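Local structure of extracellular solute-binding protein family 1 (Kribbella flavida, 5IXP) at residues 47-52 with 73-78; 168-173 with 202-207; 238-243 with 268-273. The protein probably serves as the substrate-capturing, extracellular solute-binding component of an ABC transporter. All blocks are in the same frame, centred on the assembly; numbering follows the deposited sequence.

Interaction 1. Residues 47-52 with 73-78; sequences TNLASG and ADKFVD
The F76 ring meets L49 of helix 38-51 obliquely: L49 CD2 stands 4.0 Å from F76 CE1, with CZ next nearest, and the two side chains run nearly at right angles. With CG anti to the backbone N (chi1 -166°), the leucine reaches out of its helix and splits its methyls between two neighbours. While CD2 takes the phenylalanine, CD1 lies 3.6 Å from K75 CB. The extended lysine chain continues past the leucine, its CD 3.8 Å from L49 CG, so the lysine's share of the contact is made by its methylenes and the ammonium is carried on toward the last turn of the helix. There a water lies 2.6 Å from L49 O and donates to it; its 2.4 Å spacing from K75 NZ is unusually short, which leaves the exact position of this bridge doubtful. S51 N bonds T47 O in that last turn, and G52 then leaves the helix with positive phi. M55 also touches L49, and K75 bonds the backbone of T279. Helix 38-51 connects strands 28-34 and 58-62, which are parallel to strand 2-8 between them, a beta-alpha-beta crossover of the 2-1-3 strand order found in periplasmic-binding-protein lobes.

Interaction 2. Residues 168-173 with 202-207; sequences VLTWEA and DQIVAA
Apolar packing between two helices rests on I204, whose CD1 comes up against the backbone of T170 and W171. The methyl is 3.4 Å from W171 CA and 3.5 Å from W171 N, a tight fit. It also reaches W171 CB at 3.8 Å and lies at the edge of the indole, near the ring plane, on the CE3 side. CG1 is anti to the carbonyl carbon of I204 (chi1 -60°) and CD1 continues the extended chain (chi2 174°), which drives the end of the side chain straight at the opposing helix. T170 adds a looser flank, with its CG2 4.3 Å from I204 CD1. Further contacts of I204 with A167 and M174 widen the seat along helix 167-175.

The polar ends of T170 and W171 are engaged outside the two segments. T170 OG1 bonds S166 O, and W171 NE1 bonds N360 OD1 on helix 356-371, which also packs on the indole through T364 and L367. That bond ties the indole to helix 356-371 while its edge meets the isoleucine. Because the helices meet through a methyl lying on main-chain atoms, their cohesion here probably rests on close fit and burial of apolar surface, with T170 OG1 and W171 NE1 satisfied by other partners.

Interaction 3. Residues 238-243 with 268-273; sequences PGWLLG and GNWGGS
P238 and W270 bring the two backbones to a CA spacing of 6.0 Å, where the end of strand 232-238 turns into helix 241-249 beside strand 269-276, and L241 N closes the turn on P238 O. The polar link is W240 NE1 to W270 O, 2.8 Å long and nearly straight. The carbonyl oxygen lies close to the W240 ring plane, whereas the donor is tilted 23° from the carbonyl plane. The same indole turns its benzo edge to the second tryptophan in a T-shaped stack: W240 CZ2 sits over one face of W270, 3.7 Å from W270 CE2, with the planes at 76°. W240 CG lies between the backbone N and the carbonyl carbon (chi1 56°), which folds the ring back so that P238 CG rests against one of its faces. Strands 232-238 and 269-276 are both antiparallel partners of strand 108-121 in the central sheet of this periplasmic-binding-protein-like fold. W240 is solvent-exposed, and its side chain is about 6 Å from a bound formic acid, probably from the crystallisation liquor, which would be consistent with a pocket nearby. P238 also meets W270 directly, CD 3.6 Å from W270 CE3 in an oblique approach. Beyond the tryptophan, N269 ND2 donates to G271 O, 3.0 Å away and on a lone pair, while N269 OD1 accepts from G114 N of strand 108-121.

In the fold
Interactions 1 and 2 are buried and largely apolar, but differ in what they join: interaction 1 sets a helix C-terminal turn against a loop, interaction 2 one helix against another. Their centres lie about 24 Å and 17 Å from the centre of the chain. Interaction 3, its centre about 5 Å from the chain centre, is partly open and alone has a direct hydrogen bond and an aromatic stack between its segments. Interactions 2 and 3 touch, L169 CD2 lying 4.1 Å from W270 CH2, so helix 167-175 also packs on W270, through a residue outside the I204 contact. Interaction 1 stands apart, its nearest atoms about 12 Å from those of interaction 3, yet its residues K75 and V77 bond the chain just beyond strand 269-276.

Interaction 1. Residues 47-52 with 73-78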
loop_
_atom_site.group_PDB
_atom_site.type_symbol
_atom_site.label_atom_id
_atom_site.label_comp_id
_atom_site.label_asym_id
_atom_site.label_seq_id
_atom_site.Cartn_x
_atom_site.Cartn_y
_atom_site.Cartn_z
ATOM N N THR A 47 -0.247 23.350 -1.617
ATOM C CA THR A 47 -0.460 24.793 -1.636
ATOM C C THR A 47 0.143 25.463 -0.412
ATOM O O THR A 47 0.777 26.522 -0.522
ATOM C CB THR A 47 -1.955 25.095 -1.719
ATOM O OG1 THR A 47 -2.472 24.579 -2.951
ATOM C CG2 THR A 47 -2.196 26.592 -1.656
ATOM N N ASN A 48 -0.048 24.860 0.761
ATOM C CA ASN A 48 0.397 25.473 2.003
ATOM C C ASN A 48 1.905 25.358 2.166
ATOM O O ASN A 48 2.544 26.275 2.692
ATOM C CB ASN A 48 -0.333 24.826 3.180
ATOM C CG ASN A 48 -1.815 25.108 3.155
ATOM O OD1 ASN A 48 -2.263 26.015 2.454
ATOM N ND2 ASN A 48 -2.587 24.334 3.907
ATOM N N LEU A 49 2.484 24.240 1.728
ATOM C CA LEU A 49 3.937 24.111 1.762
ATOM C C LEU A 49 4.583 25.183 0.897
ATOM O O LEU A 49 5.576 25.796 1.298
ATOM C CB LEU A 49 4.365 22.712 1.305
ATOM C CG LEU A 49 5.817 22.298 1.581
ATOM C CD1 LEU A 49 6.114 22.257 3.070
ATOM C CD2 LEU A 49 6.143 20.955 0.936
ATOM N N ALA A 50 4.010 25.447 -0.280
ATOM C CA ALA A 50 4.587 26.439 -1.179
ATOM C C ALA A 50 4.360 27.866 -0.688
ATOM O O ALA A 50 5.197 28.745 -0.933
ATOM C CB ALA A 50 4.012 26.268 -2.586
ATOM N N SER A 51 3.244 28.128 -0.007
ATOM C CA SER A 51 2.981 29.493 0.432
ATOM C C SER A 51 3.701 29.831 1.726
ATOM O O SER A 51 3.858 31.013 2.040
ATOM C CB SER A 51 1.480 29.712 0.613
ATOM O OG SER A 51 1.002 29.002 1.741
ATOM N N GLY A 52 4.144 28.825 2.476
ATOM C CA GLY A 52 4.692 29.055 3.796
ATOM C C GLY A 52 3.667 29.304 4.884
ATOM O O GLY A 52 4.048 29.718 5.984
ATOM N N ALA A 73 12.656 17.728 1.644
ATOM C CA ALA A 73 12.838 17.435 3.061
ATOM C C ALA A 73 13.292 18.647 3.859
ATOM O O ALA A 73 13.100 18.666 5.081
ATOM C CB ALA A 73 13.829 16.294 3.245
ATOM N N ASP A 74 13.887 19.654 3.201
ATOM C CA ASP A 74 14.270 20.879 3.892
ATOM C C ASP A 74 13.079 21.536 4.578
ATOM O O ASP A 74 13.252 22.271 5.555
ATOM C CB ASP A 74 14.901 21.877 2.911
ATOM C CG ASP A 74 16.376 21.623 2.669
ATOM O OD1 ASP A 74 16.867 20.533 3.036
ATOM O OD2 ASP A 74 17.042 22.519 2.093
ATOM N N LYS A 75 11.871 21.297 4.082
ATOM C CA LYS A 75 10.675 21.933 4.609
ATOM C C LYS A 75 10.001 21.118 5.699
ATOM O O LYS A 75 8.922 21.504 6.169
ATOM C CB LYS A 75 9.700 22.203 3.471
ATOM C CG LYS A 75 10.325 23.081 2.417
ATOM C CD LYS A 75 9.301 23.685 1.504
ATOM C CE LYS A 75 9.993 24.497 0.427
ATOM N NZ LYS A 75 8.989 25.147 -0.445
ATOM N N PHE A 76 10.615 20.016 6.122
ATOM C CA PHE A 76 10.062 19.175 7.173
ATOM C C PHE A 76 11.071 19.010 8.296
ATOM O O PHE A 76 12.286 19.034 8.075
ATOM C CB PHE A 76 9.650 17.809 6.622
ATOM C CG PHE A 76 8.483 17.883 5.692
ATOM C CD1 PHE A 76 8.669 18.150 4.346
ATOM C CD2 PHE A 76 7.192 17.722 6.170
ATOM C CE1 PHE A 76 7.588 18.239 3.484
ATOM C CE2 PHE A 76 6.110 17.805 5.314
ATOM C CZ PHE A 76 6.309 18.063 3.965
ATOM N N VAL A 77 10.548 18.871 9.512
ATOM C CA VAL A 77 11.398 18.567 10.651
ATOM C C VAL A 77 12.043 17.205 10.443
ATOM O O VAL A 77 11.367 16.219 10.123
ATOM C CB VAL A 77 10.574 18.612 11.944
ATOM C CG1 VAL A 77 11.371 18.035 13.112
ATOM C CG2 VAL A 77 10.137 20.043 12.234
ATOM N N ASP A 78 13.366 17.154 10.582
ATOM C CA ASP A 78 14.063 15.882 10.724
ATOM C C ASP A 78 13.760 15.342 12.114
ATOM O O ASP A 78 14.216 15.899 13.115
ATOM C CB ASP A 78 15.560 16.089 10.501
ATOM C CG ASP A 78 16.366 14.801 10.621
ATOM O OD1 ASP A 78 15.764 13.718 10.758
ATOM O OD2 ASP A 78 17.618 14.880 10.561
HETATM O O HOH W 1 7.968 26.673 1.172
#

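Interaction 2. Residues 168-173 with 202-207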
loop_
_atom_site.group_PDB
_atom_site.type_symbol
_atom_site.label_atom_id
_atom_site.label_comp_id
_atom_site.label_asym_id
_atom_site.label_seq_id
_atom_site.Cartn_x
_atom_site.Cartn_y
_atom_site.Cartn_z
ATOM N N VAL A 168 -2.914 -4.025 -14.469
ATOM C CA VAL A 168 -2.301 -2.898 -13.765
ATOM C C VAL A 168 -2.058 -3.242 -12.298
ATOM O O VAL A 168 -0.975 -2.985 -11.761
ATOM C CB VAL A 168 -3.159 -1.627 -13.918
ATOM C CG1 VAL A 168 -2.733 -0.558 -12.906
ATOM C CG2 VAL A 168 -3.019 -1.071 -15.326
ATOM N N LEU A 169 -3.050 -3.828 -11.620
ATOM C CA LEU A 169 -2.813 -4.147 -10.208
ATOM C C LEU A 169 -1.742 -5.224 -10.050
ATOM O O LEU A 169 -0.977 -5.194 -9.078
ATOM C CB LEU A 169 -4.106 -4.562 -9.501
ATOM C CG LEU A 169 -5.098 -3.433 -9.179
ATOM C CD1 LEU A 169 -6.157 -3.895 -8.176
ATOM C CD2 LEU A 169 -4.385 -2.191 -8.664
ATOM N N THR A 170 -1.653 -6.166 -10.994
ATOM C CA THR A 170 -0.559 -7.130 -10.955
ATOM C C THR A 170 0.784 -6.432 -11.145
ATOM O O THR A 170 1.777 -6.775 -10.486
ATOM C CB THR A 170 -0.766 -8.210 -12.022
ATOM O OG1 THR A 170 -2.076 -8.780 -11.889
ATOM C CG2 THR A 170 0.286 -9.314 -11.891
ATOM N N TRP A 171 0.825 -5.443 -12.038
ATOM C CA TRP A 171 2.021 -4.627 -12.228
ATOM C C TRP A 171 2.417 -3.910 -10.949
ATOM O O TRP A 171 3.600 -3.885 -10.581
ATOM C CB TRP A 171 1.770 -3.613 -13.347
ATOM C CG TRP A 171 2.759 -2.458 -13.436
ATOM C CD1 TRP A 171 2.684 -1.248 -12.791
ATOM C CD2 TRP A 171 3.936 -2.405 -14.248
ATOM N NE1 TRP A 171 3.753 -0.453 -13.148
ATOM C CE2 TRP A 171 4.534 -1.137 -14.042
ATOM C CE3 TRP A 171 4.552 -3.310 -15.117
ATOM C CZ2 TRP A 171 5.719 -0.756 -14.680
ATOM C CZ3 TRP A 171 5.729 -2.926 -15.755
ATOM C CH2 TRP A 171 6.300 -1.661 -15.530
ATOM N N GLU A 172 1.449 -3.282 -10.279
ATOM C CA GLU A 172 1.756 -2.613 -9.018
ATOM C C GLU A 172 2.398 -3.585 -8.040
ATOM O O GLU A 172 3.395 -3.254 -7.383
ATOM C CB GLU A 172 0.487 -2.012 -8.415
ATOM C CG GLU A 172 -0.110 -0.881 -9.242
ATOM C CD GLU A 172 0.762 0.373 -9.197
ATOM O OE1 GLU A 172 0.661 1.150 -8.218
ATOM O OE2 GLU A 172 1.578 0.564 -10.117
ATOM N N ALA A 173 1.853 -4.798 -7.951
ATOM C CA ALA A 173 2.375 -5.780 -7.005
ATOM C C ALA A 173 3.806 -6.168 -7.348
ATOM O O ALA A 173 4.671 -6.213 -6.465
ATOM C CB ALA A 173 1.470 -7.009 -6.972
ATOM N N ASP A 202 6.865 -7.751 -19.813
ATOM C CA ASP A 202 6.665 -8.875 -20.726
ATOM C C ASP A 202 5.887 -10.001 -20.062
ATOM O O ASP A 202 5.015 -10.617 -20.688
ATOM C CB ASP A 202 8.004 -9.399 -21.241
ATOM C CG ASP A 202 8.640 -8.470 -22.251
ATOM O OD1 ASP A 202 7.929 -7.610 -22.803
ATOM O OD2 ASP A 202 9.847 -8.606 -22.500
ATOM N N GLN A 203 6.189 -10.286 -18.792
ATOM C CA GLN A 203 5.537 -11.405 -18.119
ATOM C C GLN A 203 4.054 -11.128 -17.881
ATOM O O GLN A 203 3.219 -12.031 -18.021
ATOM C CB GLN A 203 6.262 -11.712 -16.808
ATOM C CG GLN A 203 5.837 -13.000 -16.143
ATOM C CD GLN A 203 6.794 -13.415 -15.028
ATOM O OE1 GLN A 203 7.478 -12.578 -14.441
ATOM N NE2 GLN A 203 6.856 -14.715 -14.748
ATOM N N ILE A 204 3.702 -9.890 -17.515
ATOM C CA ILE A 204 2.292 -9.564 -17.333
ATOM C C ILE A 204 1.572 -9.527 -18.672
ATOM O O ILE A 204 0.432 -9.991 -18.787
ATOM C CB ILE A 204 2.138 -8.233 -16.581
ATOM C CG1 ILE A 204 2.793 -8.356 -15.219
ATOM C CG2 ILE A 204 0.658 -7.860 -16.428
ATOM C CD1 ILE A 204 2.814 -7.050 -14.468
ATOM N N VAL A 205 2.205 -8.950 -19.698
ATOM C CA VAL A 205 1.586 -8.952 -21.021
ATOM C C VAL A 205 1.327 -10.382 -21.483
ATOM O O VAL A 205 0.248 -10.697 -22.002
ATOM C CB VAL A 205 2.454 -8.173 -22.026
ATOM C CG1 VAL A 205 1.975 -8.423 -23.447
ATOM C CG2 VAL A 205 2.415 -6.676 -21.704
ATOM N N ALA A 206 2.292 -11.280 -21.271
ATOM C CA ALA A 206 2.075 -12.668 -21.665
ATOM C C ALA A 206 0.891 -13.268 -20.914
ATOM O O ALA A 206 0.105 -14.028 -21.487
ATOM C CB ALA A 206 3.343 -13.490 -21.439
ATOM N N ALA A 207 0.735 -12.916 -19.632
ATOM C CA ALA A 207 -0.425 -13.374 -18.876
ATOM C C ALA A 207 -1.726 -12.867 -19.492
ATOM O O ALA A 207 -2.709 -13.617 -19.581
ATOM C CB ALA A 207 -0.310 -12.926 -17.414
#

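Interaction 3. Residues 238-243 with 268-273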
loop_
_atom_site.group_PDB
_atom_site.type_symbol
_atom_site.label_atom_id
_atom_site.label_comp_id
_atom_site.label_asym_id
_atom_site.label_seq_id
_atom_site.Cartn_x
_atom_site.Cartn_y
_atom_site.Cartn_z
ATOM N N PRO A 238 -3.754 -6.564 0.205
ATOM C CA PRO A 238 -3.409 -5.991 1.513
ATOM C C PRO A 238 -4.511 -6.284 2.516
ATOM O O PRO A 238 -5.678 -6.446 2.155
ATOM C CB PRO A 238 -3.292 -4.486 1.234
ATOM C CG PRO A 238 -4.217 -4.265 0.058
ATOM C CD PRO A 238 -4.064 -5.515 -0.789
ATOM N N GLY A 239 -4.125 -6.342 3.793
ATOM C CA GLY A 239 -5.096 -6.605 4.844
ATOM C C GLY A 239 -6.341 -5.741 4.748
ATOM O O GLY A 239 -7.460 -6.230 4.917
ATOM N N TRP A 240 -6.170 -4.445 4.457
ATOM C CA TRP A 240 -7.316 -3.539 4.450
ATOM C C TRP A 240 -8.270 -3.793 3.287
ATOM O O TRP A 240 -9.395 -3.281 3.307
ATOM C CB TRP A 240 -6.853 -2.071 4.427
ATOM C CG TRP A 240 -5.936 -1.691 3.270
ATOM C CD1 TRP A 240 -4.570 -1.598 3.302
ATOM C CD2 TRP A 240 -6.328 -1.336 1.940
ATOM N NE1 TRP A 240 -4.086 -1.213 2.070
ATOM C CE2 TRP A 240 -5.145 -1.045 1.218
ATOM C CE3 TRP A 240 -7.559 -1.236 1.286
ATOM C CZ2 TRP A 240 -5.162 -0.672 -0.131
ATOM C CZ3 TRP A 240 -7.571 -0.864 -0.055
ATOM C CH2 TRP A 240 -6.380 -0.585 -0.744
ATOM N N LEU A 241 -7.857 -4.556 2.276
ATOM C CA LEU A 241 -8.744 -4.821 1.149
ATOM C C LEU A 241 -9.785 -5.895 1.456
ATOM O O LEU A 241 -10.805 -5.962 0.759
ATOM C CB LEU A 241 -7.919 -5.218 -0.081
ATOM C CG LEU A 241 -8.647 -5.278 -1.428
ATOM C CD1 LEU A 241 -9.115 -3.891 -1.848
ATOM C CD2 LEU A 241 -7.756 -5.899 -2.493
ATOM N N LEU A 242 -9.562 -6.720 2.485
ATOM C CA LEU A 242 -10.521 -7.775 2.819
ATOM C C LEU A 242 -11.929 -7.213 2.988
ATOM O O LEU A 242 -12.906 -7.783 2.483
ATOM C CB LEU A 242 -10.088 -8.509 4.092
ATOM C CG LEU A 242 -8.762 -9.258 3.993
ATOM C CD1 LEU A 242 -8.359 -9.830 5.351
ATOM C CD2 LEU A 242 -8.895 -10.353 2.980
ATOM N N GLY A 243 -12.051 -6.087 3.697
ATOM C CA GLY A 243 -13.361 -5.494 3.902
ATOM C C GLY A 243 -13.981 -4.963 2.627
ATOM O O GLY A 243 -15.204 -4.977 2.478
ATOM N N GLY A 268 4.909 -8.138 0.050
ATOM C CA GLY A 268 4.497 -6.912 -0.610
ATOM C C GLY A 268 3.719 -6.024 0.336
ATOM O O GLY A 268 3.065 -6.501 1.270
ATOM N N ASN A 269 3.791 -4.724 0.094
ATOM C CA ASN A 269 2.989 -3.771 0.847
ATOM C C ASN A 269 2.245 -2.857 -0.108
ATOM O O ASN A 269 2.810 -2.399 -1.107
ATOM C CB ASN A 269 3.820 -2.913 1.780
ATOM C CG ASN A 269 2.969 -1.884 2.504
ATOM O OD1 ASN A 269 2.195 -2.224 3.407
ATOM N ND2 ASN A 269 3.069 -0.627 2.078
ATOM N N TRP A 270 0.986 -2.582 0.218
ATOM C CA TRP A 270 0.179 -1.606 -0.508
ATOM C C TRP A 270 -0.463 -0.676 0.516
ATOM O O TRP A 270 -1.403 -1.071 1.209
ATOM C CB TRP A 270 -0.877 -2.310 -1.369
ATOM C CG TRP A 270 -1.848 -1.422 -2.107
ATOM C CD1 TRP A 270 -1.892 -0.055 -2.119
ATOM C CD2 TRP A 270 -2.927 -1.863 -2.946
ATOM N NE1 TRP A 270 -2.936 0.378 -2.913
ATOM C CE2 TRP A 270 -3.584 -0.712 -3.430
ATOM C CE3 TRP A 270 -3.395 -3.121 -3.338
ATOM C CZ2 TRP A 270 -4.691 -0.782 -4.277
ATOM C CZ3 TRP A 270 -4.503 -3.190 -4.179
ATOM C CH2 TRP A 270 -5.131 -2.026 -4.643
ATOM N N GLY A 271 0.041 0.553 0.609
ATOM C CA GLY A 271 -0.621 1.598 1.376
ATOM C C GLY A 271 -0.004 1.823 2.742
ATOM O O GLY A 271 1.077 1.328 3.076
ATOM N N GLY A 272 -0.729 2.587 3.552
ATOM C CA GLY A 272 -0.246 3.012 4.850
ATOM C C GLY A 272 0.271 4.442 4.806
ATOM O O GLY A 272 0.566 5.000 3.745
ATOM N N SER A 273 0.380 5.055 5.981
ATOM C CA SER A 273 0.636 6.488 6.030
ATOM C C SER A 273 1.715 6.807 7.060
ATOM O O SER A 273 2.315 5.917 7.672
ATOM C CB SER A 273 -0.651 7.267 6.335
ATOM O OG SER A 273 -1.612 7.071 5.311
#